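Local coordinates for thymocyte nuclear protein 1 (Leishmania major, PDB 2AR1) that is of unknown function but probably recognises modified bases in nucleic acid, as some EVE-domain proteins do, at residues 21-26 with 150-155; 42-47 with 115-120; 49-54 with 146-151; 87-92 with 111-116. One frame throughout, in Å; residues are numbered along the deposited sequence.

Contact 1: 21-26 with 150-155; sequences YWLLKS and SVQPVS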
loop_
_atom_site.group_PDB
_atom_site.type_symbol
_atom_site.label_atom_id
_atom_site.label_comp_id
_atom_site.label_asym_id
_atom_site.label_seq_id
_atom_site.Cartn_x
_atom_site.Cartn_y
_atom_site.Cartn_z
ATOM N N TYR A 21 -1.822 8.473 6.717
ATOM C CA TYR A 21 -0.672 7.823 6.105
ATOM C C TYR A 21 -0.874 6.354 6.172
ATOM O O TYR A 21 -1.387 5.838 7.211
ATOM C CB TYR A 21 0.667 8.174 6.840
ATOM C CG TYR A 21 0.729 9.694 7.114
ATOM C CD1 TYR A 21 0.211 10.230 8.265
ATOM C CD2 TYR A 21 1.405 10.585 6.242
ATOM C CE1 TYR A 21 0.247 11.579 8.573
ATOM C CE2 TYR A 21 1.450 11.892 6.546
ATOM C CZ TYR A 21 0.866 12.435 7.677
ATOM O OH TYR A 21 0.900 13.818 7.918
ATOM N N TRP A 22 -0.408 5.649 5.149
ATOM C CA TRP A 22 -0.581 4.172 5.040
ATOM C C TRP A 22 0.574 3.516 4.342
ATOM O O TRP A 22 1.327 4.175 3.607
ATOM C CB TRP A 22 -1.830 3.863 4.211
ATOM C CG TRP A 22 -3.067 4.616 4.688
ATOM C CD1 TRP A 22 -3.477 5.846 4.278
ATOM C CD2 TRP A 22 -4.046 4.177 5.666
ATOM N NE1 TRP A 22 -4.657 6.197 4.922
ATOM C CE2 TRP A 22 -5.015 5.183 5.769
ATOM C CE3 TRP A 22 -4.186 3.008 6.431
ATOM C CZ2 TRP A 22 -6.085 5.083 6.620
ATOM C CZ3 TRP A 22 -5.229 2.907 7.250
ATOM C CH2 TRP A 22 -6.197 3.933 7.348
ATOM N N LEU A 23 0.625 2.207 4.542
ATOM C CA LEU A 23 1.550 1.411 3.773
ATOM C C LEU A 23 0.762 0.342 3.000
ATOM O O LEU A 23 -0.028 -0.434 3.609
ATOM C CB LEU A 23 2.593 0.791 4.731
ATOM C CG LEU A 23 3.678 -0.102 4.190
ATOM C CD1 LEU A 23 4.946 -0.119 5.032
ATOM C CD2 LEU A 23 3.254 -1.541 3.883
ATOM N N LEU A 24 1.083 0.181 1.736
ATOM C CA LEU A 24 0.440 -0.796 0.887
ATOM C C LEU A 24 1.522 -1.743 0.388
ATOM O O LEU A 24 2.525 -1.307 -0.221
ATOM C CB LEU A 24 -0.274 -0.088 -0.277
ATOM C CG LEU A 24 -1.682 0.397 0.084
ATOM C CD1 LEU A 24 -1.668 1.209 1.353
ATOM C CD2 LEU A 24 -2.232 1.229 -1.067
ATOM N N LYS A 25 1.331 -3.032 0.578
ATOM C CA LYS A 25 2.274 -4.057 0.128
ATOM C C LYS A 25 1.895 -4.528 -1.278
ATOM O O LYS A 25 0.697 -4.677 -1.592
ATOM C CB LYS A 25 2.230 -5.258 1.078
ATOM C CG LYS A 25 2.788 -4.981 2.417
ATOM C CD LYS A 25 2.987 -6.279 3.121
ATOM C CE LYS A 25 2.761 -6.187 4.561
ATOM N NZ LYS A 25 3.147 -7.580 5.077
ATOM N N SER A 26 2.916 -4.752 -2.125
ATOM C CA SER A 26 2.686 -5.273 -3.470
ATOM C C SER A 26 3.858 -6.128 -3.819
ATOM O O SER A 26 4.979 -5.748 -3.492
ATOM C CB SER A 26 2.472 -4.150 -4.496
ATOM O OG SER A 26 1.972 -4.700 -5.695
ATOM N N SER A 150 -2.078 -6.335 4.456
ATOM C CA SER A 150 -1.424 -5.765 3.243
ATOM C C SER A 150 -1.708 -4.300 3.048
ATOM O O SER A 150 -1.123 -3.660 2.159
ATOM C CB SER A 150 -1.884 -6.477 1.992
ATOM O OG SER A 150 -3.261 -6.587 1.955
ATOM N N VAL A 151 -2.607 -3.761 3.857
ATOM C CA VAL A 151 -2.917 -2.332 3.870
ATOM C C VAL A 151 -2.862 -1.895 5.341
ATOM O O VAL A 151 -3.702 -2.354 6.131
ATOM C CB VAL A 151 -4.264 -2.010 3.245
ATOM C CG1 VAL A 151 -4.530 -0.542 3.365
ATOM C CG2 VAL A 151 -4.356 -2.389 1.787
ATOM N N GLN A 152 -1.884 -1.093 5.733
ATOM C CA GLN A 152 -1.571 -0.779 7.121
ATOM C C GLN A 152 -1.569 0.714 7.429
ATOM O O GLN A 152 -1.080 1.521 6.612
ATOM C CB GLN A 152 -0.208 -1.377 7.511
ATOM C CG GLN A 152 0.090 -2.736 6.922
ATOM C CD GLN A 152 1.505 -3.145 7.187
ATOM O OE1 GLN A 152 2.355 -2.285 7.532
ATOM N NE2 GLN A 152 1.798 -4.439 6.993
ATOM N N PRO A 153 -2.065 1.102 8.624
ATOM C CA PRO A 153 -1.836 2.489 9.027
ATOM C C PRO A 153 -0.388 2.706 9.414
ATOM O O PRO A 153 0.300 1.769 9.900
ATOM C CB PRO A 153 -2.737 2.654 10.252
ATOM C CG PRO A 153 -2.743 1.331 10.827
ATOM C CD PRO A 153 -2.703 0.324 9.720
ATOM N N VAL A 154 0.073 3.915 9.036
ATOM C CA VAL A 154 1.351 4.451 9.354
ATOM C C VAL A 154 1.167 5.746 10.189
ATOM O O VAL A 154 0.389 6.607 9.876
ATOM C CB VAL A 154 2.155 4.724 8.029
ATOM C CG1 VAL A 154 3.532 5.353 8.305
ATOM C CG2 VAL A 154 2.371 3.390 7.287
ATOM N N SER A 155 1.941 5.871 11.282
ATOM C CA SER A 155 1.776 7.113 12.045
ATOM C C SER A 155 2.425 8.283 11.270
ATOM O O SER A 155 3.380 8.035 10.454
ATOM C CB SER A 155 2.334 7.006 13.461
ATOM O OG SER A 155 3.747 6.903 13.404
HETATM O O HOH W 1 -2.016 7.723 9.654
HETATM O O HOH W 2 -1.660 -4.393 -0.553
HETATM O O HOH W 3 3.186 -6.790 7.557
#

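Contact 2: 42-47 with 115-120; sequences SPWDGV and VDVKFV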
loop_
_atom_site.group_PDB
_atom_site.type_symbol
_atom_site.label_atom_id
_atom_site.label_comp_id
_atom_site.label_asym_id
_atom_site.label_seq_id
_atom_site.Cartn_x
_atom_site.Cartn_y
_atom_site.Cartn_z
ATOM N N SER A 42 -3.839 3.823 -10.514
ATOM C CA SER A 42 -4.279 2.451 -10.591
ATOM C C SER A 42 -5.261 2.177 -9.451
ATOM O O SER A 42 -5.078 2.694 -8.360
ATOM C CB SER A 42 -3.099 1.519 -10.489
ATOM O OG SER A 42 -3.489 0.138 -10.340
ATOM N N PRO A 43 -6.283 1.353 -9.710
ATOM C CA PRO A 43 -7.075 0.844 -8.563
ATOM C C PRO A 43 -6.161 -0.061 -7.740
ATOM O O PRO A 43 -5.293 -0.670 -8.300
ATOM C CB PRO A 43 -8.170 0.028 -9.234
ATOM C CG PRO A 43 -7.694 -0.224 -10.616
ATOM C CD PRO A 43 -6.728 0.818 -11.001
ATOM N N TRP A 44 -6.391 -0.182 -6.435
ATOM C CA TRP A 44 -5.613 -1.100 -5.627
ATOM C C TRP A 44 -6.359 -2.431 -5.476
ATOM O O TRP A 44 -6.950 -2.717 -4.420
ATOM C CB TRP A 44 -5.275 -0.456 -4.294
ATOM C CG TRP A 44 -4.094 -1.095 -3.673
ATOM C CD1 TRP A 44 -4.087 -1.933 -2.636
ATOM C CD2 TRP A 44 -2.740 -0.974 -4.106
ATOM N NE1 TRP A 44 -2.815 -2.352 -2.351
ATOM C CE2 TRP A 44 -1.965 -1.749 -3.257
ATOM C CE3 TRP A 44 -2.119 -0.242 -5.138
ATOM C CZ2 TRP A 44 -0.607 -1.819 -3.389
ATOM C CZ3 TRP A 44 -0.801 -0.322 -5.264
ATOM C CH2 TRP A 44 -0.047 -1.088 -4.391
ATOM N N ASP A 45 -6.340 -3.223 -6.557
ATOM C CA ASP A 45 -7.121 -4.446 -6.619
ATOM C C ASP A 45 -6.404 -5.602 -5.943
ATOM O O ASP A 45 -5.221 -5.550 -5.682
ATOM C CB ASP A 45 -7.454 -4.834 -8.059
ATOM C CG ASP A 45 -6.252 -5.072 -8.862
ATOM O OD1 ASP A 45 -5.576 -6.093 -8.700
ATOM O OD2 ASP A 45 -6.019 -4.212 -9.681
ATOM N N GLY A 46 -7.183 -6.617 -5.612
ATOM C CA GLY A 46 -6.667 -7.907 -5.185
ATOM C C GLY A 46 -6.371 -8.108 -3.722
ATOM O O GLY A 46 -5.748 -9.114 -3.371
ATOM N N VAL A 47 -6.771 -7.165 -2.867
ATOM C CA VAL A 47 -6.648 -7.302 -1.421
ATOM C C VAL A 47 -7.753 -8.223 -0.923
ATOM O O VAL A 47 -8.905 -7.963 -1.169
ATOM C CB VAL A 47 -6.652 -5.956 -0.697
ATOM C CG1 VAL A 47 -6.718 -6.145 0.828
ATOM C CG2 VAL A 47 -5.403 -5.138 -1.083
ATOM N N VAL A 115 -9.460 1.297 -3.193
ATOM C CA VAL A 115 -9.197 2.683 -3.582
ATOM C C VAL A 115 -8.413 2.751 -4.876
ATOM O O VAL A 115 -7.982 1.722 -5.408
ATOM C CB VAL A 115 -8.466 3.484 -2.493
ATOM C CG1 VAL A 115 -9.276 3.459 -1.167
ATOM C CG2 VAL A 115 -7.095 2.877 -2.186
ATOM N N ASP A 116 -8.386 3.964 -5.441
ATOM C CA ASP A 116 -7.412 4.312 -6.532
ATOM C C ASP A 116 -6.280 5.081 -5.932
ATOM O O ASP A 116 -6.471 5.888 -5.057
ATOM C CB ASP A 116 -8.049 5.168 -7.608
ATOM C CG ASP A 116 -8.987 4.391 -8.541
ATOM O OD1 ASP A 116 -9.106 3.136 -8.399
ATOM O OD2 ASP A 116 -9.584 5.060 -9.421
ATOM N N VAL A 117 -5.057 4.835 -6.448
ATOM C CA VAL A 117 -3.894 5.590 -5.970
ATOM C C VAL A 117 -3.183 6.166 -7.161
ATOM O O VAL A 117 -3.354 5.693 -8.277
ATOM C CB VAL A 117 -2.900 4.794 -5.152
ATOM C CG1 VAL A 117 -3.504 4.266 -3.869
ATOM C CG2 VAL A 117 -2.293 3.634 -5.926
ATOM N N LYS A 118 -2.426 7.211 -6.887
ATOM C CA LYS A 118 -1.622 7.875 -7.903
ATOM C C LYS A 118 -0.151 7.740 -7.537
ATOM O O LYS A 118 0.212 7.679 -6.362
ATOM C CB LYS A 118 -2.023 9.350 -8.139
ATOM C CG LYS A 118 -1.462 10.363 -7.168
ATOM C CD LYS A 118 -1.610 11.770 -7.770
ATOM C CE LYS A 118 -1.827 12.804 -6.700
ATOM N NZ LYS A 118 -1.677 14.206 -7.302
ATOM N N PHE A 119 0.704 7.576 -8.543
ATOM C CA PHE A 119 2.108 7.602 -8.364
ATOM C C PHE A 119 2.556 8.946 -7.823
ATOM O O PHE A 119 2.107 9.977 -8.345
ATOM C CB PHE A 119 2.781 7.519 -9.761
ATOM C CG PHE A 119 4.260 7.646 -9.687
ATOM C CD1 PHE A 119 5.051 6.588 -9.232
ATOM C CD2 PHE A 119 4.867 8.827 -10.086
ATOM C CE1 PHE A 119 6.425 6.740 -9.154
ATOM C CE2 PHE A 119 6.242 8.978 -9.985
ATOM C CZ PHE A 119 6.999 7.958 -9.574
ATOM N N VAL A 120 3.524 8.949 -6.918
ATOM C CA VAL A 120 4.095 10.218 -6.401
ATOM C C VAL A 120 5.619 10.256 -6.571
ATOM O O VAL A 120 6.153 11.254 -7.042
ATOM C CB VAL A 120 3.731 10.423 -4.903
ATOM C CG1 VAL A 120 4.457 11.593 -4.338
ATOM C CG2 VAL A 120 2.212 10.623 -4.741
#

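Contact 3: 49-54 with 146-151; sequences NYAARN and QRRLSV. Unlike the reference sequence in segment 146-151: Arg147 (reference Ser).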
loop_
_atom_site.group_PDB
_atom_site.type_symbol
_atom_site.label_atom_id
_atom_site.label_comp_id
_atom_site.label_asym_id
_atom_site.label_seq_id
_atom_site.Cartn_x
_atom_site.Cartn_y
_atom_site.Cartn_z
ATOM N N ASN A 49 -7.762 -9.736 2.366
ATOM C CA ASN A 49 -7.715 -9.796 3.823
ATOM C C ASN A 49 -8.695 -8.754 4.279
ATOM O O ASN A 49 -8.664 -7.611 3.878
ATOM C CB ASN A 49 -6.310 -9.479 4.313
ATOM C CG ASN A 49 -6.185 -9.385 5.801
ATOM O OD1 ASN A 49 -6.189 -8.291 6.334
ATOM N ND2 ASN A 49 -5.977 -10.494 6.454
ATOM N N TYR A 50 -9.599 -9.155 5.186
ATOM C CA TYR A 50 -10.674 -8.254 5.536
ATOM C C TYR A 50 -10.250 -7.005 6.372
ATOM O O TYR A 50 -10.810 -5.910 6.261
ATOM C CB TYR A 50 -11.715 -9.044 6.377
ATOM C CG TYR A 50 -12.370 -10.209 5.655
ATOM C CD1 TYR A 50 -13.236 -10.000 4.607
ATOM C CD2 TYR A 50 -12.129 -11.574 6.077
ATOM C CE1 TYR A 50 -13.835 -11.048 3.948
ATOM C CE2 TYR A 50 -12.710 -12.649 5.396
ATOM C CZ TYR A 50 -13.578 -12.373 4.333
ATOM O OH TYR A 50 -14.173 -13.424 3.669
ATOM N N ALA A 51 -9.299 -7.193 7.264
ATOM C CA ALA A 51 -8.695 -6.080 8.006
ATOM C C ALA A 51 -8.087 -5.101 7.041
ATOM O O ALA A 51 -8.329 -3.892 7.168
ATOM C CB ALA A 51 -7.626 -6.584 8.987
ATOM N N ALA A 52 -7.345 -5.587 6.037
ATOM C CA ALA A 52 -6.772 -4.685 5.027
ATOM C C ALA A 52 -7.844 -3.949 4.215
ATOM O O ALA A 52 -7.723 -2.745 3.858
ATOM C CB ALA A 52 -5.920 -5.475 4.138
ATOM N N ARG A 53 -8.861 -4.697 3.829
ATOM C CA ARG A 53 -10.024 -4.140 3.167
ATOM C C ARG A 53 -10.645 -2.973 3.975
ATOM O O ARG A 53 -11.068 -1.939 3.425
ATOM C CB ARG A 53 -11.059 -5.250 2.933
ATOM C CG ARG A 53 -12.323 -4.711 2.226
ATOM C CD ARG A 53 -13.557 -5.421 2.466
ATOM N NE ARG A 53 -14.127 -5.049 3.743
ATOM C CZ ARG A 53 -15.400 -5.210 4.097
ATOM N NH1 ARG A 53 -16.301 -5.732 3.279
ATOM N NH2 ARG A 53 -15.764 -4.870 5.308
ATOM N N ASN A 54 -10.774 -3.198 5.291
ATOM C CA ASN A 54 -11.349 -2.201 6.180
ATOM C C ASN A 54 -10.454 -0.968 6.297
ATOM O O ASN A 54 -10.962 0.175 6.307
ATOM C CB ASN A 54 -11.622 -2.863 7.523
ATOM C CG ASN A 54 -12.903 -3.642 7.496
ATOM O OD1 ASN A 54 -13.652 -3.510 6.533
ATOM N ND2 ASN A 54 -13.184 -4.445 8.530
ATOM N N GLN A 146 2.016 -7.362 12.121
ATOM C CA GLN A 146 0.847 -7.921 11.451
ATOM C C GLN A 146 1.165 -8.359 10.026
ATOM O O GLN A 146 1.177 -7.553 9.117
ATOM C CB GLN A 146 -0.255 -6.848 11.363
ATOM C CG GLN A 146 -0.389 -5.949 12.577
ATOM C CD GLN A 146 -1.809 -5.859 13.058
ATOM O OE1 GLN A 146 -2.422 -6.883 13.364
ATOM N NE2 GLN A 146 -2.345 -4.638 13.145
ATOM N N ARG A 147 1.350 -9.661 9.818
ATOM C CA ARG A 147 1.905 -10.113 8.544
ATOM C C ARG A 147 0.913 -10.191 7.383
ATOM O O ARG A 147 1.254 -9.781 6.269
ATOM C CB ARG A 147 2.725 -11.386 8.759
ATOM C CG ARG A 147 3.910 -11.071 9.689
ATOM C CD ARG A 147 3.766 -11.556 11.128
ATOM N NE ARG A 147 5.125 -11.690 11.673
ATOM C CZ ARG A 147 5.774 -12.838 11.890
ATOM N NH1 ARG A 147 5.196 -14.024 11.692
ATOM N NH2 ARG A 147 7.018 -12.804 12.349
ATOM N N ARG A 148 -0.335 -10.559 7.647
ATOM C CA ARG A 148 -1.328 -10.703 6.556
ATOM C C ARG A 148 -1.943 -9.345 6.143
ATOM O O ARG A 148 -2.705 -9.213 5.145
ATOM C CB ARG A 148 -2.396 -11.802 6.827
ATOM C CG ARG A 148 -2.608 -12.332 8.280
ATOM C CD ARG A 148 -3.949 -11.873 8.916
ATOM N NE ARG A 148 -3.898 -10.476 9.368
ATOM C CZ ARG A 148 -4.944 -9.745 9.770
ATOM N NH1 ARG A 148 -6.192 -10.241 9.780
ATOM N NH2 ARG A 148 -4.718 -8.490 10.160
ATOM N N LEU A 149 -1.530 -8.321 6.871
ATOM C CA LEU A 149 -2.156 -7.034 6.750
ATOM C C LEU A 149 -1.468 -6.320 5.632
ATOM O O LEU A 149 -0.413 -5.721 5.840
ATOM C CB LEU A 149 -2.024 -6.273 8.069
ATOM C CG LEU A 149 -2.855 -4.997 8.140
ATOM C CD1 LEU A 149 -4.384 -5.294 8.031
ATOM C CD2 LEU A 149 -2.516 -4.284 9.430
ATOM N N SER A 150 -2.078 -6.335 4.456
ATOM C CA SER A 150 -1.424 -5.765 3.243
ATOM C C SER A 150 -1.708 -4.300 3.048
ATOM O O SER A 150 -1.123 -3.660 2.159
ATOM C CB SER A 150 -1.884 -6.477 1.992
ATOM O OG SER A 150 -3.261 -6.587 1.955
ATOM N N VAL A 151 -2.607 -3.761 3.857
ATOM C CA VAL A 151 -2.917 -2.332 3.870
ATOM C C VAL A 151 -2.862 -1.895 5.341
ATOM O O VAL A 151 -3.702 -2.354 6.131
ATOM C CB VAL A 151 -4.264 -2.010 3.245
ATOM C CG1 VAL A 151 -4.530 -0.542 3.365
ATOM C CG2 VAL A 151 -4.356 -2.389 1.787
#

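Contact 4: 87-92 with 111-116; sequences AYDDFT and PWKMVD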
loop_
_atom_site.group_PDB
_atom_site.type_symbol
_atom_site.label_atom_id
_atom_site.label_comp_id
_atom_site.label_asym_id
_atom_site.label_seq_id
_atom_site.Cartn_x
_atom_site.Cartn_y
_atom_site.Cartn_z
ATOM N N ALA A 87 -12.914 4.187 -1.539
ATOM C CA ALA A 87 -13.130 2.773 -1.775
ATOM C C ALA A 87 -14.431 2.444 -2.533
ATOM O O ALA A 87 -15.503 3.060 -2.321
ATOM C CB ALA A 87 -13.044 2.008 -0.458
ATOM N N TYR A 88 -14.306 1.566 -3.521
ATOM C CA TYR A 88 -15.409 1.100 -4.293
ATOM C C TYR A 88 -15.224 -0.381 -4.518
ATOM O O TYR A 88 -14.177 -0.919 -4.196
ATOM C CB TYR A 88 -15.482 1.862 -5.622
ATOM C CG TYR A 88 -14.270 1.791 -6.544
ATOM C CD1 TYR A 88 -13.161 2.585 -6.330
ATOM C CD2 TYR A 88 -14.291 0.969 -7.671
ATOM C CE1 TYR A 88 -12.060 2.532 -7.197
ATOM C CE2 TYR A 88 -13.190 0.887 -8.524
ATOM C CZ TYR A 88 -12.098 1.696 -8.282
ATOM O OH TYR A 88 -11.001 1.647 -9.170
ATOM N N ASP A 89 -16.221 -1.034 -5.092
ATOM C CA ASP A 89 -16.200 -2.495 -5.222
ATOM C C ASP A 89 -15.038 -2.965 -6.061
ATOM O O ASP A 89 -14.778 -2.393 -7.130
ATOM C CB ASP A 89 -17.502 -3.029 -5.802
ATOM C CG ASP A 89 -18.600 -3.161 -4.757
ATOM O OD1 ASP A 89 -18.584 -2.500 -3.670
ATOM O OD2 ASP A 89 -19.467 -3.996 -5.036
ATOM N N ASP A 90 -14.299 -3.947 -5.548
ATOM C CA ASP A 90 -13.180 -4.532 -6.292
ATOM C C ASP A 90 -13.709 -5.563 -7.271
ATOM O O ASP A 90 -13.855 -6.739 -6.943
ATOM C CB ASP A 90 -12.165 -5.191 -5.373
ATOM C CG ASP A 90 -11.011 -5.754 -6.126
ATOM O OD1 ASP A 90 -11.086 -5.753 -7.355
ATOM O OD2 ASP A 90 -10.085 -6.197 -5.480
ATOM N N PHE A 91 -13.942 -5.135 -8.511
ATOM C CA PHE A 91 -14.465 -6.012 -9.551
ATOM C C PHE A 91 -13.566 -7.192 -9.972
ATOM O O PHE A 91 -14.058 -8.093 -10.647
ATOM C CB PHE A 91 -14.886 -5.194 -10.786
ATOM C CG PHE A 91 -13.805 -4.309 -11.284
ATOM C CD1 PHE A 91 -12.661 -4.860 -11.854
ATOM C CD2 PHE A 91 -13.883 -2.944 -11.136
ATOM C CE1 PHE A 91 -11.610 -4.065 -12.308
ATOM C CE2 PHE A 91 -12.838 -2.122 -11.588
ATOM C CZ PHE A 91 -11.671 -2.703 -12.152
ATOM N N THR A 92 -12.282 -7.215 -9.589
ATOM C CA THR A 92 -11.468 -8.372 -9.864
ATOM C C THR A 92 -11.980 -9.597 -9.114
ATOM O O THR A 92 -11.767 -10.711 -9.546
ATOM C CB THR A 92 -9.938 -8.129 -9.591
ATOM O OG1 THR A 92 -9.691 -7.898 -8.206
ATOM C CG2 THR A 92 -9.455 -6.913 -10.332
ATOM N N PRO A 111 -17.782 -8.396 -1.143
ATOM C CA PRO A 111 -17.251 -7.835 0.075
ATOM C C PRO A 111 -15.984 -7.011 -0.155
ATOM O O PRO A 111 -15.624 -6.179 0.667
ATOM C CB PRO A 111 -16.963 -9.056 0.921
ATOM C CG PRO A 111 -16.878 -10.214 0.004
ATOM C CD PRO A 111 -17.514 -9.833 -1.285
ATOM N N TRP A 112 -15.343 -7.230 -1.303
ATOM C CA TRP A 112 -14.031 -6.649 -1.554
ATOM C C TRP A 112 -14.149 -5.228 -2.104
ATOM O O TRP A 112 -15.006 -4.915 -2.969
ATOM C CB TRP A 112 -13.194 -7.586 -2.428
ATOM C CG TRP A 112 -13.091 -8.934 -1.825
ATOM C CD1 TRP A 112 -13.591 -10.069 -2.331
ATOM C CD2 TRP A 112 -12.507 -9.271 -0.553
ATOM N NE1 TRP A 112 -13.338 -11.131 -1.463
ATOM C CE2 TRP A 112 -12.627 -10.668 -0.398
ATOM C CE3 TRP A 112 -11.804 -8.548 0.413
ATOM C CZ2 TRP A 112 -12.119 -11.371 0.734
ATOM C CZ3 TRP A 112 -11.324 -9.235 1.547
ATOM C CH2 TRP A 112 -11.483 -10.638 1.685
ATOM N N LYS A 113 -13.312 -4.359 -1.551
ATOM C CA LYS A 113 -13.331 -2.925 -1.858
ATOM C C LYS A 113 -11.929 -2.445 -2.172
ATOM O O LYS A 113 -10.929 -3.058 -1.717
ATOM C CB LYS A 113 -13.891 -2.117 -0.681
ATOM C CG LYS A 113 -15.182 -2.590 -0.186
ATOM C CD LYS A 113 -16.290 -2.428 -1.186
ATOM C CE LYS A 113 -17.581 -2.776 -0.485
ATOM N NZ LYS A 113 -18.489 -3.649 -1.289
ATOM N N MET A 114 -11.819 -1.362 -2.949
ATOM C CA MET A 114 -10.504 -0.851 -3.249
ATOM C C MET A 114 -10.564 0.642 -3.539
ATOM O O MET A 114 -11.547 1.148 -4.061
ATOM C CB MET A 114 -9.925 -1.558 -4.451
ATOM C CG MET A 114 -10.643 -1.311 -5.719
ATOM S SD MET A 114 -10.197 -2.379 -7.066
ATOM C CE MET A 114 -11.242 -1.776 -8.390
ATOM N N VAL A 115 -9.460 1.297 -3.193
ATOM C CA VAL A 115 -9.197 2.683 -3.582
ATOM C C VAL A 115 -8.413 2.751 -4.876
ATOM O O VAL A 115 -7.982 1.722 -5.408
ATOM C CB VAL A 115 -8.466 3.484 -2.493
ATOM C CG1 VAL A 115 -9.276 3.459 -1.167
ATOM C CG2 VAL A 115 -7.095 2.877 -2.186
ATOM N N ASP A 116 -8.386 3.964 -5.441
ATOM C CA ASP A 116 -7.412 4.312 -6.532
ATOM C C ASP A 116 -6.280 5.081 -5.932
ATOM O O ASP A 116 -6.471 5.888 -5.057
ATOM C CB ASP A 116 -8.049 5.168 -7.608
ATOM C CG ASP A 116 -8.987 4.391 -8.541
ATOM O OD1 ASP A 116 -9.106 3.136 -8.399
ATOM O OD2 ASP A 116 -9.584 5.060 -9.421
#

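Contact 1: 21-26 with 150-155
The carbonyl oxygen of Ser150 accepts two bonds: Lys25 N donates to it at 3.0 Å, almost straight (171°), and a water that also donates to Lys25 O closes this end of the strand pair. Further along, Leu23 and Gln152 form a hydrogen-bonded antiparallel pair, with Leu23 N to Gln152 O at 2.8 Å and Gln152 N to Leu23 O at 2.9 Å. Their side chains lie alongside each other. The amide NE2 of the buried Gln152 donates to Leu149 O, while Lys25 NZ bonds to Arg147 O. On the same face, with CG2 anti to its carbonyl carbon (CG1 anti to N, chi1 178°), Val154 brings that methyl 3.7 Å from Leu23 CB. The other face carries Leu24, whose CD1 meets Val151 CG1 at 3.9 Å. Proline suits position 153 because it sits in a non-hydrogen-bonded pair with Trp22, where no N-H is asked of it; its CB lies 3.9 Å from Trp22 CZ3, and the indole NE1 bonds to Asp63. Leu24 and Val151 on one face, Leu23, Gln152 and Val154 on the other, flank the antiparallel ladder, with strand 151-154 as one of the two outermost strands of the mixed sheet of this PUA-like domain.

Contact 2: 42-47 with 115-120
Ser42 and Val117 pair through their backbones in both directions, Val117 N donating to Ser42 O at 2.9 Å. After Pro43 the strand ends, and Trp44 N makes the last bond to the neighbouring strand, reaching Val115 O at 2.7 Å. The closest side-chain approach lies on the partly exposed face: Asp116 OD1 comes within 3.1 Å of Pro43 CA and takes its hydrogen bond from Tyr88 OH. Pro43 O accepts from Ser42 OG. The opposite face is buried but less close. There Trp44 CE3 lies obliquely against Val117 CG2, 4.0 Å away, the indole turned there by a CG anti to the backbone N (chi1 -158°). Its broad surface suits a place between Val117, Met56 and Phe67, whose ring it meets nearly at a right angle. A glycerol, probably from the crystallisation liquor, lies about 4 Å from the Trp44 side chain and may mark a pocket. Strand 41-43 pairs antiparallel as an outermost strand of this PUA-like domain's sheet.

Contact 3: 49-54 with 146-151
Asn49 and Arg148 cross at about a right angle, the amide plane of one standing 90° to the guanidinium plane of the other. The asparagine stands over one guanidinium face, with OD1 above its centre. Its ND2 comes within 3.3 Å of Arg148 NH1, but both are donors and no hydrogen bond joins them. The oxygen has other work: Asn49, placed just before helix 50-58 with CG anti to its backbone N (chi1 174°), is the N-cap, and OD1 accepts from Ala52 N at 3.0 Å. Asparagine suits this position because its short side chain can fold back onto an N-H of the first turn.

Beside this pair Leu149 crosses Asn49 obliquely and brings CD1 to the helix, 3.6 Å from Ala51 CB and equally near Ala52 N. Small alanines let the loop come this close. Ala52 CB also touches Ser150 OG at 3.6 Å and Val151 CB at 3.9 Å, so Leu149, Ser150 and Val151, where the loop runs into the strand, all pack on the helix start.

No hydrogen bond crosses between the segments. The buried part is held by apolar packing of leucine and valine on alanine. The positive charge of Arg148 may be somewhat unfavourable near a helix N-terminus; ND2 and NH1 give no attraction, any help from OD1 is uncertain, and the exposed guanidinium can be solvated.

Contact 4: 87-92 with 111-116
The Tyr88 ring has Met114 CG over one face, near the ring's margin, and Asp116 OD1 at its edge in plane. Its hydroxyl donates to Asp116 OD1 in a short bond of 2.5 Å, with ring and carboxylate planes 86° apart. Met114 runs on, stretched out past CG, to lay its methyl over the face of Phe91, CE being 4.0 Å from the ring centroid in a CH-pi contact. A long, flexible thioether suits the gap between two aromatics, and SD makes looser Met-aromatic contacts with both rings. Tyr88 and Met114 also pair through their backbones, Met114 N to Tyr88 O at 2.7 Å. Farther along, Lys113 NZ forms a salt bridge to Asp89 OD1 at 2.6 Å. Asp90 N bonds to Trp112 O, and Asp90 OD1 accepts from Thr92 N, an Asx turn, and also from Thr92 OG1. Trp112 stacks with Tyr50 of helix 50-58. The pairing thus joins the end of strand 76-89 to the start of strand 113-128, with Pro43 of strand 41-43 touching Tyr88 and Met114.

In the fold
All but contact 3 belong to one mixed sheet; contact 3 ties helix 50-58 to the loop leading into strand 151-154, and shares Ser150 and Val151 with contact 1. Contacts 2 and 4, centres 10 Å apart, lie on strand 113-128 and share Val115 and Asp116; a probable hydrogen bond from Gly46 N to Asp90 OD2 (2.9 Å) also joins them. Trp44 links contact 2 to contact 1, its CZ2 lying 3.6 Å from Leu24 CB, and the glycerol stands near this tryptophan. Contact 3 reaches contact 4 through Arg53 NH1 and Pro111 O, 2.7 Å apart, whereas contacts 1 and 4, with centres 16 Å apart, do not touch.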